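Local coordinates for inner kinetochore subunit cnp3 (PDB 6O2D), which helps assemble the inner kinetochore on centromeric DNA as the fission-yeast CENP-C homolog, which dimerises through its C-terminal cupin domain, at residues Cys19-Trp24 against Ala31-Val36; Tyr39-Val44 against Ala57-Glu62; Met89-Leu94 against Phe115-Gly120; Ile98-Asn103 against Tyr123-Ile128. One frame throughout, in Å; residues are numbered along the deposited sequence.

In the fold
From the N terminus, contact 1 comes first and closes the loop of the hairpin formed by strands 16-22 and 32-40. Contact 2 follows in series: the end of strand 32-40 and the turn after it fold back on strand 55-62, an edge strand, within this chain, of the five-stranded sheet. The Arg-35 to Glu-62 salt bridge links these two contacts. Contacts 3 and 4 cross, their segments alternating along the chain. Contact 3 joins strands 88-95 and 113-117 in the five-stranded sheet, contact 4 joins 98-102 and 122-127 in the four-stranded one, and their side chains meet between the sheets. Contacts 1, 2 and 3 also touch the second subunit.

Contact 1 (Cys19-Trp24 against Ala31-Val36); sequences CEVLSW and ASEERV
Cys-19 and Arg-35 form one hydrogen-bonded pair of an antiparallel ladder in which each such pair satisfies both of its peptide groups. Arg-35 N reaches Cys-19 O at 2.9 Å, whereas the return bond, from Cys-19 N to Arg-35 O, is longer at 3.2 Å. Val-21 and Glu-33 repeat the exchange, both bonds being fairly straight, Val-21 N to Glu-33 O at 2.7 Å and Glu-33 N to Val-21 O at 2.9 Å. Beyond the strand, Ser-23 N donates to Ala-31 O at 3.0 Å. Two serine hydroxyls serve carboxylates. Ser-32 OG donates to Glu-20 OE2 on its anti side, 23° out of the carboxylate plane; Ser-23 OG donates to Glu-33 OE2, at 2.9 Å, along the anti lone pair. Glu-33 CG, held between its backbone N and carbonyl carbon (chi1 59°), also rests on Val-21 CG2. At the non-hydrogen-bonded positions the backbone looks outward: Leu-22 N and Glu-20 O are taken by Asn-121 and Asn-103 of the second subunit. The hairpin of strands 16-22 and 32-40 thus lies against that subunit, while the Arg-35 guanidinium reaches Glu-62 at the end of strand 55-62 in its own chain.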
loop_
_atom_site.group_PDB
_atom_site.type_symbol
_atom_site.label_atom_id
_atom_site.label_comp_id
_atom_site.label_asym_id
_atom_site.label_seq_id
_atom_site.Cartn_x
_atom_site.Cartn_y
_atom_site.Cartn_z
ATOM N N CYS B 19 -14.118 -1.377 13.731
ATOM C CA CYS B 19 -13.418 -2.158 14.733
ATOM C C CYS B 19 -12.841 -1.204 15.763
ATOM O O CYS B 19 -12.468 -0.073 15.440
ATOM C CB CYS B 19 -12.315 -2.998 14.066
ATOM S SG CYS B 19 -11.060 -3.722 15.154
ATOM N N GLU B 20 -12.748 -1.673 17.001
ATOM C CA GLU B 20 -12.156 -0.872 18.055
ATOM C C GLU B 20 -10.668 -1.187 18.108
ATOM O O GLU B 20 -10.273 -2.352 18.243
ATOM C CB GLU B 20 -12.815 -1.132 19.407
ATOM C CG GLU B 20 -12.552 -0.014 20.420
ATOM C CD GLU B 20 -12.888 -0.411 21.846
ATOM O OE1 GLU B 20 -13.403 -1.529 22.043
ATOM O OE2 GLU B 20 -12.629 0.390 22.771
ATOM N N VAL B 21 -9.846 -0.154 17.987
ATOM C CA VAL B 21 -8.405 -0.323 17.907
ATOM C C VAL B 21 -7.774 0.544 18.977
ATOM O O VAL B 21 -8.334 1.568 19.385
ATOM C CB VAL B 21 -7.827 0.044 16.515
ATOM C CG1 VAL B 21 -8.331 -0.910 15.443
ATOM C CG2 VAL B 21 -8.150 1.494 16.152
ATOM N N LEU B 22 -6.591 0.136 19.421
ATOM C CA LEU B 22 -5.829 0.979 20.323
ATOM C C LEU B 22 -5.310 2.182 19.553
ATOM O O LEU B 22 -5.126 2.133 18.334
ATOM C CB LEU B 22 -4.647 0.205 20.910
ATOM C CG LEU B 22 -4.981 -0.965 21.828
ATOM C CD1 LEU B 22 -3.724 -1.682 22.257
ATOM C CD2 LEU B 22 -5.721 -0.439 23.032
ATOM N N SER B 23 -5.074 3.270 20.278
ATOM C CA SER B 23 -4.903 4.574 19.656
ATOM C C SER B 23 -3.444 4.953 19.435
ATOM O O SER B 23 -3.182 5.963 18.769
ATOM C CB SER B 23 -5.588 5.654 20.501
ATOM O OG SER B 23 -6.920 5.840 20.066
ATOM N N TRP B 24 -2.504 4.174 19.968
ATOM C CA TRP B 24 -1.089 4.535 19.966
ATOM C C TRP B 24 -0.888 5.928 20.558
ATOM O O TRP B 24 -0.080 6.725 20.074
ATOM C CB TRP B 24 -0.485 4.443 18.562
ATOM C CG TRP B 24 1.002 4.200 18.561
ATOM C CD1 TRP B 24 1.673 3.209 19.221
ATOM C CD2 TRP B 24 1.994 4.953 17.854
ATOM N NE1 TRP B 24 3.018 3.301 18.968
ATOM C CE2 TRP B 24 3.243 4.366 18.136
ATOM C CE3 TRP B 24 1.947 6.069 17.013
ATOM C CZ2 TRP B 24 4.436 4.862 17.612
ATOM C CZ3 TRP B 24 3.130 6.557 16.492
ATOM C CH2 TRP B 24 4.359 5.955 16.793
ATOM N N ALA B 31 -5.723 3.937 25.633
ATOM C CA ALA B 31 -6.859 4.584 24.994
ATOM C C ALA B 31 -7.195 3.881 23.685
ATOM O O ALA B 31 -6.339 3.267 23.044
ATOM C CB ALA B 31 -6.572 6.066 24.751
ATOM N N SER B 32 -8.463 3.974 23.288
ATOM C CA SER B 32 -8.973 3.187 22.176
ATOM C C SER B 32 -9.978 4.011 21.390
ATOM O O SER B 32 -10.470 5.043 21.857
ATOM C CB SER B 32 -9.603 1.877 22.665
ATOM O OG SER B 32 -10.857 2.112 23.285
ATOM N N GLU B 33 -10.238 3.572 20.162
ATOM C CA GLU B 33 -11.218 4.234 19.314
ATOM C C GLU B 33 -11.860 3.216 18.386
ATOM O O GLU B 33 -11.339 2.117 18.180
ATOM C CB GLU B 33 -10.576 5.359 18.500
ATOM C CG GLU B 33 -9.447 4.854 17.606
ATOM C CD GLU B 33 -8.757 5.969 16.861
ATOM O OE1 GLU B 33 -9.012 6.124 15.645
ATOM O OE2 GLU B 33 -7.958 6.689 17.497
ATOM N N GLU B 34 -12.985 3.608 17.807
ATOM C CA GLU B 34 -13.571 2.887 16.688
ATOM C C GLU B 34 -13.061 3.519 15.403
ATOM O O GLU B 34 -13.123 4.740 15.245
ATOM C CB GLU B 34 -15.099 2.918 16.758
ATOM C CG GLU B 34 -15.689 1.910 17.722
ATOM C CD GLU B 34 -17.050 2.329 18.230
ATOM O OE1 GLU B 34 -17.184 2.624 19.441
ATOM O OE2 GLU B 34 -17.990 2.373 17.411
ATOM N N ARG B 35 -12.558 2.693 14.494
ATOM C CA ARG B 35 -12.096 3.164 13.201
ATOM C C ARG B 35 -12.375 2.106 12.143
ATOM O O ARG B 35 -12.303 0.903 12.411
ATOM C CB ARG B 35 -10.592 3.494 13.278
ATOM C CG ARG B 35 -9.881 3.770 11.966
ATOM C CD ARG B 35 -8.398 4.043 12.209
ATOM N NE ARG B 35 -7.716 4.436 10.980
ATOM C CZ ARG B 35 -6.435 4.795 10.905
ATOM N NH1 ARG B 35 -5.674 4.820 11.997
ATOM N NH2 ARG B 35 -5.915 5.138 9.731
ATOM N N VAL B 36 -12.704 2.568 10.939
ATOM C CA VAL B 36 -12.979 1.670 9.819
ATOM C C VAL B 36 -11.650 1.107 9.317
ATOM O O VAL B 36 -10.832 1.841 8.757
ATOM C CB VAL B 36 -13.746 2.387 8.705
ATOM C CG1 VAL B 36 -14.191 1.404 7.643
ATOM C CG2 VAL B 36 -14.950 3.089 9.293
#

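Contact 2 (Tyr39-Val44 against Ala57-Glu62); sequences YSLPSV and ASLFKE
Tyr-39 and Leu-59 form the tight part of this apolar contact. Leu-59 CD2 sits over the centre of the tyrosine ring, 3.5 Å from its centroid and 6° off the normal, a well-aligned CH-pi contact. Phe-60 lies at the rim of the same ring, in an offset edge-to-face pair with centroids 5.5 Å apart and planes at 60°. The edge of Tyr-39 points to the Phe-60 face, with Tyr-39 CD1 3.7 Å from Phe-60 CE1. A classic beta bulge, in which Leu-59 and Phe-60 both face Ala-68, probably helps these consecutive residues reach the same ring. The other leucine branch, Leu-59 CD1, packs on Leu-41 CD2. Packing is looser around Val-44, whose CG1 touches Ala-57 CB at 3.9 Å and Leu-59 CD2 at 4.0 Å; these residues are partly exposed, as is the tyrosine. A serine replacing Tyr-39 would probably leave Leu-59 CD2 without its ring face and Phe-60 without its edge partner. Val-70 of strand 66-73 packs against Leu-41, Val-44 and Leu-59, while Tyr-39 and Ser-40 continue in an antiparallel ladder with a strand of the second subunit, whose Val-114 packs on Leu-41.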
loop_
_atom_site.group_PDB
_atom_site.type_symbol
_atom_site.label_atom_id
_atom_site.label_comp_id
_atom_site.label_asym_id
_atom_site.label_seq_id
_atom_site.Cartn_x
_atom_site.Cartn_y
_atom_site.Cartn_z
ATOM N N TYR B 39 -12.390 -2.510 3.912
ATOM C CA TYR B 39 -13.372 -2.261 2.865
ATOM C C TYR B 39 -13.267 -3.350 1.811
ATOM O O TYR B 39 -12.171 -3.819 1.489
ATOM C CB TYR B 39 -13.177 -0.922 2.142
ATOM C CG TYR B 39 -13.334 0.332 2.968
ATOM C CD1 TYR B 39 -12.279 0.814 3.738
ATOM C CD2 TYR B 39 -14.513 1.068 2.933
ATOM C CE1 TYR B 39 -12.407 1.976 4.477
ATOM C CE2 TYR B 39 -14.646 2.237 3.670
ATOM C CZ TYR B 39 -13.588 2.681 4.439
ATOM O OH TYR B 39 -13.700 3.839 5.179
ATOM N N SER B 40 -14.410 -3.710 1.239
ATOM C CA SER B 40 -14.442 -4.516 0.027
ATOM C C SER B 40 -14.520 -3.549 -1.149
ATOM O O SER B 40 -15.563 -2.924 -1.374
ATOM C CB SER B 40 -15.624 -5.479 0.042
ATOM O OG SER B 40 -15.686 -6.223 -1.160
ATOM N N LEU B 41 -13.415 -3.419 -1.886
ATOM C CA LEU B 41 -13.325 -2.419 -2.950
ATOM C C LEU B 41 -14.457 -2.474 -3.974
ATOM O O LEU B 41 -14.963 -1.401 -4.336
ATOM C CB LEU B 41 -11.964 -2.541 -3.652
ATOM C CG LEU B 41 -10.745 -2.344 -2.743
ATOM C CD1 LEU B 41 -9.460 -2.328 -3.529
ATOM C CD2 LEU B 41 -10.868 -1.066 -1.971
ATOM N N PRO B 42 -14.921 -3.634 -4.455
ATOM C CA PRO B 42 -16.032 -3.610 -5.423
ATOM C C PRO B 42 -17.260 -2.841 -4.952
ATOM O O PRO B 42 -17.972 -2.271 -5.788
ATOM C CB PRO B 42 -16.345 -5.099 -5.626
ATOM C CG PRO B 42 -15.077 -5.793 -5.316
ATOM C CD PRO B 42 -14.471 -5.015 -4.191
ATOM N N SER B 43 -17.514 -2.773 -3.645
ATOM C CA SER B 43 -18.704 -2.120 -3.115
ATOM C C SER B 43 -18.468 -0.676 -2.662
ATOM O O SER B 43 -19.375 -0.072 -2.074
ATOM C CB SER B 43 -19.271 -2.936 -1.947
ATOM O OG SER B 43 -19.149 -4.334 -2.171
ATOM N N VAL B 44 -17.295 -0.101 -2.944
ATOM C CA VAL B 44 -16.985 1.274 -2.553
ATOM C C VAL B 44 -17.538 2.249 -3.586
ATOM O O VAL B 44 -17.354 2.057 -4.795
ATOM C CB VAL B 44 -15.467 1.466 -2.387
ATOM C CG1 VAL B 44 -15.144 2.935 -2.160
ATOM C CG2 VAL B 44 -14.928 0.616 -1.255
ATOM N N ALA B 57 -11.670 6.990 -4.329
ATOM C CA ALA B 57 -12.121 7.202 -2.972
ATOM C C ALA B 57 -10.931 6.915 -2.075
ATOM O O ALA B 57 -10.277 5.877 -2.214
ATOM C CB ALA B 57 -13.313 6.300 -2.634
ATOM N N SER B 58 -10.646 7.845 -1.179
ATOM C CA SER B 58 -9.648 7.625 -0.146
ATOM C C SER B 58 -10.299 6.822 0.977
ATOM O O SER B 58 -11.340 7.220 1.508
ATOM C CB SER B 58 -9.083 8.958 0.347
ATOM O OG SER B 58 -9.875 9.523 1.372
ATOM N N LEU B 59 -9.709 5.676 1.308
ATOM C CA LEU B 59 -10.277 4.729 2.263
ATOM C C LEU B 59 -9.627 4.804 3.637
ATOM O O LEU B 59 -10.328 4.896 4.648
ATOM C CB LEU B 59 -10.142 3.311 1.711
ATOM C CG LEU B 59 -10.979 3.080 0.459
ATOM C CD1 LEU B 59 -10.622 1.754 -0.133
ATOM C CD2 LEU B 59 -12.472 3.141 0.779
ATOM N N PHE B 60 -8.299 4.727 3.690
ATOM C CA PHE B 60 -7.537 4.755 4.929
ATOM C C PHE B 60 -6.691 6.015 4.933
ATOM O O PHE B 60 -5.942 6.264 3.982
ATOM C CB PHE B 60 -6.638 3.527 5.050
ATOM C CG PHE B 60 -7.359 2.226 4.879
ATOM C CD1 PHE B 60 -8.404 1.882 5.729
ATOM C CD2 PHE B 60 -6.986 1.340 3.880
ATOM C CE1 PHE B 60 -9.065 0.681 5.586
ATOM C CE2 PHE B 60 -7.646 0.132 3.730
ATOM C CZ PHE B 60 -8.693 -0.196 4.584
ATOM N N LYS B 61 -6.790 6.794 6.003
ATOM C CA LYS B 61 -6.022 8.024 6.131
ATOM C C LYS B 61 -5.209 7.976 7.412
ATOM O O LYS B 61 -5.774 7.868 8.507
ATOM C CB LYS B 61 -6.946 9.240 6.142
ATOM C CG LYS B 61 -7.696 9.463 4.845
ATOM C CD LYS B 61 -8.488 10.761 4.886
ATOM C CE LYS B 61 -9.853 10.571 5.527
ATOM N NZ LYS B 61 -10.622 11.849 5.537
ATOM N N GLU B 62 -3.891 8.107 7.282
ATOM C CA GLU B 62 -3.025 8.326 8.431
ATOM C C GLU B 62 -2.226 9.605 8.182
ATOM O O GLU B 62 -1.027 9.565 7.896
ATOM C CB GLU B 62 -2.106 7.134 8.676
ATOM C CG GLU B 62 -1.494 7.132 10.065
ATOM C CD GLU B 62 -2.521 6.896 11.147
ATOM O OE1 GLU B 62 -3.104 5.793 11.177
ATOM O OE2 GLU B 62 -2.750 7.816 11.960
#

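Contact 3 (Met89-Leu94 against Phe115-Gly120); sequences MSFCIL and FIVPRG
Met-89 and Val-117, then Phe-91 and Phe-115, are the hydrogen-bonded pairs of an antiparallel ladder whose strand axes run at 159°, with the non-hydrogen-bonded pair Ser-90 and Ile-116 between them. The Met-89 pair is bonded both ways at 2.9 Å, Met-89 N to Val-117 O and Val-117 N to Met-89 O; the Phe-91 pair is slightly longer, 3.1 Å from Phe-91 N to Phe-115 O. On the face of Met-89, Phe-91, Phe-115 and Val-117, the two phenyl rings are inclined by only 22° yet slid apart, so that they barely overlap. The nearest atoms are Phe-115 CZ and Phe-91 CD2, 3.4 Å apart. Phe-115 CG stands between its backbone N and carbonyl carbon (chi1 73°), from where the ring leans toward Phe-91 CB and CD2. Beside them the selenomethionine Met-89 runs alongside Val-117, with Met-89 CG 3.6 Å from Val-117 CB, before its chain bends away. Val-117 CG2 lies loosely at the edge of the Phe-91 ring. This face looks into the cupin barrel, where Phe-115 meets Val-100 and Val-102 of strand 98-102 and Val-117 meets Tyr-123 of strand 122-127. On the other face Ile-116 packs on Phe-60 of the second subunit. Within the sheet, strand 133-140 borders strand 88-95, and Phe-115 pairs with a strand of the second subunit, so the sheet runs on across the interface.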
loop_
_atom_site.group_PDB
_atom_site.type_symbol
_atom_site.label_atom_id
_atom_site.label_comp_id
_atom_site.label_asym_id
_atom_site.label_seq_id
_atom_site.Cartn_x
_atom_site.Cartn_y
_atom_site.Cartn_z
HETATM N N MSE B 89 4.424 6.906 -4.595
HETATM C CA MSE B 89 3.165 6.286 -4.983
HETATM C C MSE B 89 3.332 4.791 -5.100
HETATM O O MSE B 89 4.384 4.316 -5.524
HETATM C CB MSE B 89 2.652 6.825 -6.324
HETATM C CG MSE B 89 2.932 8.283 -6.596
HETATM SE SE MSE B 89 1.532 9.412 -5.878
HETATM C CE MSE B 89 -0.000 8.768 -6.900
ATOM N N SER B 90 2.280 4.059 -4.733
ATOM C CA SER B 90 2.176 2.630 -4.979
ATOM C C SER B 90 0.844 2.338 -5.648
ATOM O O SER B 90 -0.168 2.981 -5.348
ATOM C CB SER B 90 2.284 1.824 -3.680
ATOM O OG SER B 90 2.846 0.550 -3.911
ATOM N N PHE B 91 0.855 1.401 -6.590
ATOM C CA PHE B 91 -0.357 0.982 -7.278
ATOM C C PHE B 91 -0.353 -0.531 -7.374
ATOM O O PHE B 91 0.670 -1.119 -7.738
ATOM C CB PHE B 91 -0.464 1.604 -8.670
ATOM C CG PHE B 91 -0.658 3.086 -8.646
ATOM C CD1 PHE B 91 -1.915 3.629 -8.440
ATOM C CD2 PHE B 91 0.414 3.940 -8.820
ATOM C CE1 PHE B 91 -2.096 4.997 -8.416
ATOM C CE2 PHE B 91 0.234 5.301 -8.794
ATOM C CZ PHE B 91 -1.024 5.829 -8.592
ATOM N N CYS B 92 -1.484 -1.157 -7.045
ATOM C CA CYS B 92 -1.691 -2.578 -7.291
ATOM C C CYS B 92 -2.907 -2.742 -8.189
ATOM O O CYS B 92 -3.995 -2.247 -7.869
ATOM C CB CYS B 92 -1.874 -3.357 -5.985
ATOM S SG CYS B 92 -2.086 -5.147 -6.266
ATOM N N ILE B 93 -2.726 -3.456 -9.292
ATOM C CA ILE B 93 -3.735 -3.551 -10.339
ATOM C C ILE B 93 -4.587 -4.772 -10.046
ATOM O O ILE B 93 -4.118 -5.907 -10.159
ATOM C CB ILE B 93 -3.100 -3.635 -11.730
ATOM C CG1 ILE B 93 -2.009 -2.575 -11.847
ATOM C CG2 ILE B 93 -4.163 -3.500 -12.828
ATOM C CD1 ILE B 93 -1.061 -2.815 -12.949
ATOM N N LEU B 94 -5.852 -4.537 -9.710
ATOM C CA LEU B 94 -6.758 -5.620 -9.375
ATOM C C LEU B 94 -7.479 -6.177 -10.587
ATOM O O LEU B 94 -7.829 -7.361 -10.586
ATOM C CB LEU B 94 -7.780 -5.145 -8.341
ATOM C CG LEU B 94 -7.215 -4.593 -7.028
ATOM C CD1 LEU B 94 -8.321 -4.483 -6.009
ATOM C CD2 LEU B 94 -6.078 -5.458 -6.494
ATOM N N PHE B 115 3.484 -1.315 -9.314
ATOM C CA PHE B 115 4.583 -0.424 -9.627
ATOM C C PHE B 115 4.571 0.730 -8.636
ATOM O O PHE B 115 3.548 1.028 -8.014
ATOM C CB PHE B 115 4.529 0.069 -11.083
ATOM C CG PHE B 115 3.458 1.084 -11.351
ATOM C CD1 PHE B 115 2.161 0.687 -11.616
ATOM C CD2 PHE B 115 3.754 2.436 -11.370
ATOM C CE1 PHE B 115 1.178 1.622 -11.879
ATOM C CE2 PHE B 115 2.775 3.372 -11.633
ATOM C CZ PHE B 115 1.489 2.966 -11.891
ATOM N N ILE B 116 5.740 1.348 -8.467
ATOM C CA ILE B 116 5.911 2.487 -7.579
ATOM C C ILE B 116 6.310 3.691 -8.407
ATOM O O ILE B 116 6.993 3.573 -9.426
ATOM C CB ILE B 116 6.978 2.248 -6.492
ATOM C CG1 ILE B 116 8.294 1.794 -7.140
ATOM C CG2 ILE B 116 6.471 1.272 -5.458
ATOM C CD1 ILE B 116 9.501 1.948 -6.247
ATOM N N VAL B 117 5.895 4.861 -7.948
ATOM C CA VAL B 117 6.428 6.105 -8.480
ATOM C C VAL B 117 7.209 6.749 -7.345
ATOM O O VAL B 117 6.600 7.341 -6.443
ATOM C CB VAL B 117 5.313 7.025 -8.996
ATOM C CG1 VAL B 117 5.908 8.259 -9.668
ATOM C CG2 VAL B 117 4.389 6.267 -9.938
ATOM N N PRO B 118 8.538 6.636 -7.322
ATOM C CA PRO B 118 9.305 7.241 -6.228
ATOM C C PRO B 118 9.096 8.745 -6.185
ATOM O O PRO B 118 8.662 9.369 -7.158
ATOM C CB PRO B 118 10.760 6.894 -6.568
ATOM C CG PRO B 118 10.675 5.738 -7.504
ATOM C CD PRO B 118 9.396 5.904 -8.266
ATOM N N ARG B 119 9.429 9.330 -5.035
ATOM C CA ARG B 119 9.347 10.777 -4.890
ATOM C C ARG B 119 10.214 11.451 -5.945
ATOM O O ARG B 119 11.283 10.949 -6.302
ATOM C CB ARG B 119 9.802 11.197 -3.492
ATOM C CG ARG B 119 8.996 10.582 -2.353
ATOM C CD ARG B 119 9.599 10.913 -0.990
ATOM N NE ARG B 119 10.861 10.215 -0.764
ATOM C CZ ARG B 119 11.661 10.430 0.273
ATOM N NH1 ARG B 119 11.339 11.329 1.198
ATOM N NH2 ARG B 119 12.788 9.742 0.384
ATOM N N GLY B 120 9.742 12.594 -6.443
ATOM C CA GLY B 120 10.473 13.378 -7.428
ATOM C C GLY B 120 10.457 12.822 -8.838
ATOM O O GLY B 120 11.425 13.007 -9.574
#

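Contact 4 (Ile98-Asn103 against Tyr123-Ile128); sequences IEVTVN and YSIKNI
Ile-98 and Ile-125 face the interior of the cupin fold from two neighbouring antiparallel strands, 98-102 and 122-127, the middle pair of its four-stranded sheet. The backbone bonds come in two reciprocal pairs. Glu-99 and Lys-126 exchange N-H and C=O at 3.0 Å in both directions, from Glu-99 N to Lys-126 O and from Lys-126 N to Glu-99 O, while Thr-101 and Ser-124 do the same two residues along, past the non-hydrogen-bonded pair Val-100 and Ile-125. Several of these carbonyls also receive a CA-H: Ile-98 CA lies 3.1 Å from Lys-126 O, and Tyr-123 CA is close to Thr-101 O.

Apolar contacts occupy the inner face. Ile-98 CG1 lies between its backbone N and carbonyl carbon (chi1 64°), and from there its CD1 reaches Ile-125 CG2 at 3.6 Å. The same CG2 touches Val-100 CB more loosely, at 4.2 Å. An alanine in place of Ile-98 is likely to leave Ile-125 CG2 without its CD1 neighbour and to open a gap toward Ile-93 and Val-133, against which the longer side chain packs. At the end of the ladder, Ile-128 CG2 lies 3.7 Å from Glu-99 CB on the outer side.

Polar side chains take the outer face, beside Thr-106 of strand 105-109. Glu-99 and Lys-126 carry opposite charges, but Glu-99 OE2 and Lys-126 NZ remain 6.2 Å apart, too far for direct contact. The hydroxyls of Thr-101 and Ser-124 meet more closely, in a weak hydrogen bond of 3.4 Å from Thr-101 OG1 to Ser-124 OG.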
loop_
_atom_site.group_PDB
_atom_site.type_symbol
_atom_site.label_atom_id
_atom_site.label_comp_id
_atom_site.label_asym_id
_atom_site.label_seq_id
_atom_site.Cartn_x
_atom_site.Cartn_y
_atom_site.Cartn_z
ATOM N N ILE B 98 -3.648 -1.767 -18.337
ATOM C CA ILE B 98 -3.156 -0.393 -18.355
ATOM C C ILE B 98 -1.762 -0.371 -18.960
ATOM O O ILE B 98 -0.994 -1.327 -18.824
ATOM C CB ILE B 98 -3.101 0.264 -16.961
ATOM C CG1 ILE B 98 -2.104 -0.456 -16.055
ATOM C CG2 ILE B 98 -4.468 0.317 -16.328
ATOM C CD1 ILE B 98 -1.961 0.191 -14.686
ATOM N N GLU B 99 -1.429 0.756 -19.593
ATOM C CA GLU B 99 -0.077 1.086 -20.021
ATOM C C GLU B 99 0.353 2.323 -19.252
ATOM O O GLU B 99 -0.334 3.353 -19.279
ATOM C CB GLU B 99 -0.011 1.340 -21.522
ATOM C CG GLU B 99 1.370 1.677 -22.054
ATOM C CD GLU B 99 1.345 2.858 -23.013
ATOM O OE1 GLU B 99 2.350 3.092 -23.714
ATOM O OE2 GLU B 99 0.320 3.563 -23.064
ATOM N N VAL B 100 1.480 2.216 -18.563
ATOM C CA VAL B 100 1.920 3.259 -17.655
ATOM C C VAL B 100 3.336 3.712 -18.000
ATOM O O VAL B 100 4.193 2.895 -18.359
ATOM C CB VAL B 100 1.785 2.783 -16.193
ATOM C CG1 VAL B 100 2.343 1.396 -16.055
ATOM C CG2 VAL B 100 2.478 3.741 -15.248
ATOM N N THR B 101 3.543 5.033 -17.947
ATOM C CA THR B 101 4.835 5.715 -18.031
ATOM C C THR B 101 5.318 6.219 -16.687
ATOM O O THR B 101 4.618 6.985 -16.004
ATOM C CB THR B 101 4.850 6.875 -19.035
ATOM O OG1 THR B 101 4.021 6.624 -20.185
ATOM C CG2 THR B 101 6.275 7.552 -19.212
ATOM N N VAL B 102 6.527 5.787 -16.331
ATOM C CA VAL B 102 7.271 6.360 -15.225
ATOM C C VAL B 102 8.569 6.877 -15.817
ATOM O O VAL B 102 9.449 6.082 -16.165
ATOM C CB VAL B 102 7.544 5.341 -14.107
ATOM C CG1 VAL B 102 8.351 5.975 -12.984
ATOM C CG2 VAL B 102 6.257 4.754 -13.597
ATOM N N ASN B 103 8.694 8.204 -15.932
ATOM C CA ASN B 103 9.935 8.864 -16.371
ATOM C C ASN B 103 10.401 8.392 -17.751
ATOM O O ASN B 103 11.556 8.000 -17.945
ATOM C CB ASN B 103 11.047 8.693 -15.333
ATOM C CG ASN B 103 10.822 9.558 -14.112
ATOM O OD1 ASN B 103 9.929 10.414 -14.101
ATOM N ND2 ASN B 103 11.627 9.348 -13.078
ATOM N N TYR B 123 4.551 10.396 -13.666
ATOM C CA TYR B 123 3.850 9.180 -14.048
ATOM C C TYR B 123 2.570 9.524 -14.793
ATOM O O TYR B 123 1.991 10.597 -14.605
ATOM C CB TYR B 123 3.523 8.289 -12.840
ATOM C CG TYR B 123 2.281 8.691 -12.073
ATOM C CD1 TYR B 123 2.309 9.755 -11.179
ATOM C CD2 TYR B 123 1.087 7.996 -12.227
ATOM C CE1 TYR B 123 1.186 10.125 -10.471
ATOM C CE2 TYR B 123 -0.046 8.354 -11.517
ATOM C CZ TYR B 123 0.010 9.420 -10.641
ATOM O OH TYR B 123 -1.115 9.785 -9.937
ATOM N N SER B 124 2.147 8.596 -15.653
ATOM C CA SER B 124 0.872 8.668 -16.353
ATOM C C SER B 124 0.347 7.248 -16.530
ATOM O O SER B 124 1.115 6.285 -16.515
ATOM C CB SER B 124 1.019 9.370 -17.712
ATOM O OG SER B 124 1.648 8.518 -18.655
ATOM N N ILE B 125 -0.974 7.115 -16.657
ATOM C CA ILE B 125 -1.615 5.807 -16.816
ATOM C C ILE B 125 -2.727 5.915 -17.851
ATOM O O ILE B 125 -3.493 6.884 -17.863
ATOM C CB ILE B 125 -2.188 5.239 -15.502
ATOM C CG1 ILE B 125 -1.363 5.660 -14.285
ATOM C CG2 ILE B 125 -2.218 3.711 -15.585
ATOM C CD1 ILE B 125 -1.965 5.214 -12.975
ATOM N N LYS B 126 -2.842 4.896 -18.696
ATOM C CA LYS B 126 -3.879 4.827 -19.721
ATOM C C LYS B 126 -4.540 3.454 -19.698
ATOM O O LYS B 126 -3.858 2.440 -19.532
ATOM C CB LYS B 126 -3.292 5.097 -21.115
ATOM C CG LYS B 126 -3.808 6.352 -21.786
ATOM C CD LYS B 126 -2.699 7.039 -22.553
ATOM C CE LYS B 126 -3.196 8.286 -23.267
ATOM N NZ LYS B 126 -2.104 9.183 -23.702
ATOM N N ASN B 127 -5.868 3.423 -19.799
ATOM C CA ASN B 127 -6.594 2.162 -19.926
ATOM C C ASN B 127 -6.543 1.678 -21.375
ATOM O O ASN B 127 -7.116 2.312 -22.271
ATOM C CB ASN B 127 -8.040 2.333 -19.457
ATOM C CG ASN B 127 -8.737 1.001 -19.191
ATOM O OD1 ASN B 127 -8.364 -0.033 -19.752
ATOM N ND2 ASN B 127 -9.742 1.021 -18.321
ATOM N N ILE B 128 -5.897 0.532 -21.595
ATOM C CA ILE B 128 -5.723 -0.038 -22.926
ATOM C C ILE B 128 -6.622 -1.256 -23.123
ATOM O O ILE B 128 -6.477 -1.992 -24.099
ATOM C CB ILE B 128 -4.252 -0.386 -23.205
ATOM C CG1 ILE B 128 -3.803 -1.539 -22.302
ATOM C CG2 ILE B 128 -3.383 0.845 -22.998
ATOM C CD1 ILE B 128 -2.425 -2.074 -22.603
#